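Local coordinates for protein iron aquisition yersiniabactin synthesis enzyme, YbtT (PDB 6BA9) that acts as a low-specificity type II thioesterase that maintains production of the metallophore yersiniabactin, probably by hydrolysing thioesters on its NRPS/PKS assembly line, at residues A[71-74]-A[75-79]. The protein carries 1 engineered substitution. Sequence-based numbering, arbitrary orientation.
Sequences ANEL and EASVS
Leu-74 lies alongside Val-78 one turn further on, the two side chains pointing the same way, and its CD2 methyl meets Val-78 CG2 at 3.9 Å. The same valine methyl rests near the leucine carbonyl, with CG2 3.5 Å from Leu-74 O. That oxygen takes two backbone donors. Val-78 N approaches Leu-74 O at 2.9 Å, tilted modestly from the carbonyl plane. Ser-77 N, 3.2 Å from Leu-74 O, stands well above that plane. The hydroxyl of Ser-77, the residue just before Val-78, reaches back one turn: a chi1 of 71° sets OG between its own N and carbonyl carbon, from where it donates to Glu-73 O at 2.9 Å, coming from above the carbonyl plane. The amide of Ser-77 adds a weak bond to the same oxygen. These bonds close the C-terminal end of helix 63-77 in the alpha/beta-hydrolase fold, where Val-78 is the first residue to leave helical backbone angles and the chain runs on toward strand 84-89. Upstream, the bonds from Glu-75 N to Ala-71 O (2.9 Å) and from Ala-76 N to Asn-72 O keep the alpha-helical pattern. A water donates to Glu-73 OE2 at 2.7 Å and, weakly, to Ser-77 OG, linking side chains one turn apart. The Glu-73 carboxylate is also held by the backbone amides of Met-2 and Cys-3, which ties the helix to the start of strand 3-7 and the residue before it. Glu-75, extended beyond CG, forms a salt bridge with Arg-106, whose NH1 also bonds Asn-72 OD1, while buried Ala-71 packs on Leu-102 and Leu-103 of helix 91-105.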
loop_
_atom_site.group_PDB
_atom_site.type_symbol
_atom_site.label_atom_id
_atom_site.label_comp_id
_atom_site.label_asym_id
_atom_site.label_seq_id
_atom_site.Cartn_x
_atom_site.Cartn_y
_atom_site.Cartn_z
ATOM N N ALA A 71 0.450 12.556 -3.821
ATOM C CA ALA A 71 -0.655 13.492 -3.634
ATOM C C ALA A 71 -0.623 14.586 -4.691
ATOM O O ALA A 71 -1.669 14.974 -5.232
ATOM C CB ALA A 71 -0.579 14.099 -2.236
ATOM N N ASN A 72 0.569 15.088 -5.007
ATOM C CA ASN A 72 0.662 16.107 -6.053
ATOM C C ASN A 72 0.209 15.560 -7.387
ATOM O O ASN A 72 -0.544 16.220 -8.111
ATOM C CB ASN A 72 2.084 16.649 -6.163
ATOM C CG ASN A 72 2.504 17.438 -4.935
ATOM O OD1 ASN A 72 1.716 17.648 -4.017
ATOM N ND2 ASN A 72 3.756 17.823 -4.894
ATOM N N GLU A 73 0.622 14.337 -7.719
ATOM C CA GLU A 73 0.209 13.744 -8.982
ATOM C C GLU A 73 -1.300 13.572 -9.049
ATOM O O GLU A 73 -1.923 13.883 -10.074
ATOM C CB GLU A 73 0.910 12.400 -9.172
ATOM C CG GLU A 73 0.455 11.654 -10.424
ATOM C CD GLU A 73 1.310 10.443 -10.710
ATOM O OE1 GLU A 73 2.549 10.531 -10.531
ATOM O OE2 GLU A 73 0.736 9.403 -11.097
ATOM N N LEU A 74 -1.911 13.082 -7.976
ATOM C CA LEU A 74 -3.352 12.867 -7.968
ATOM C C LEU A 74 -4.107 14.189 -8.016
ATOM O O LEU A 74 -5.115 14.295 -8.712
ATOM C CB LEU A 74 -3.758 12.012 -6.768
ATOM C CG LEU A 74 -3.190 10.591 -6.796
ATOM C CD1 LEU A 74 -3.614 9.863 -5.565
ATOM C CD2 LEU A 74 -3.623 9.827 -8.019
ATOM N N GLU A 75 -3.642 15.205 -7.286
ATOM C CA GLU A 75 -4.294 16.510 -7.354
ATOM C C GLU A 75 -4.291 17.059 -8.772
ATOM O O GLU A 75 -5.251 17.728 -9.183
ATOM C CB GLU A 75 -3.608 17.474 -6.388
ATOM C CG GLU A 75 -4.188 18.887 -6.409
ATOM C CD GLU A 75 -3.630 19.800 -5.338
ATOM O OE1 GLU A 75 -2.570 19.503 -4.740
ATOM O OE2 GLU A 75 -4.277 20.859 -5.097
ATOM N N ALA A 76 -3.212 16.816 -9.519
ATOM C CA ALA A 76 -3.068 17.322 -10.876
ATOM C C ALA A 76 -3.877 16.521 -11.883
ATOM O O ALA A 76 -4.305 17.080 -12.900
ATOM C CB ALA A 76 -1.595 17.288 -11.281
ATOM N N SER A 77 -4.107 15.228 -11.629
ATOM C CA SER A 77 -4.619 14.324 -12.652
ATOM C C SER A 77 -6.020 13.783 -12.387
ATOM O O SER A 77 -6.639 13.272 -13.327
ATOM C CB SER A 77 -3.662 13.139 -12.840
ATOM O OG SER A 77 -3.701 12.261 -11.733
ATOM N N VAL A 78 -6.547 13.877 -11.168
ATOM C CA VAL A 78 -7.852 13.315 -10.847
ATOM C C VAL A 78 -8.860 14.447 -10.787
ATOM O O VAL A 78 -8.690 15.400 -10.019
ATOM C CB VAL A 78 -7.828 12.541 -9.522
ATOM C CG1 VAL A 78 -9.220 11.997 -9.195
ATOM C CG2 VAL A 78 -6.820 11.412 -9.603
ATOM N N SER A 79 -9.927 14.328 -11.568
ATOM C CA SER A 79 -10.963 15.344 -11.548
ATOM C C SER A 79 -11.603 15.408 -10.163
ATOM O O SER A 79 -11.839 14.367 -9.535
ATOM C CB SER A 79 -12.035 14.993 -12.578
ATOM O OG SER A 79 -13.165 15.834 -12.413
HETATM O O HOH W 1 -1.613 9.770 -12.442
#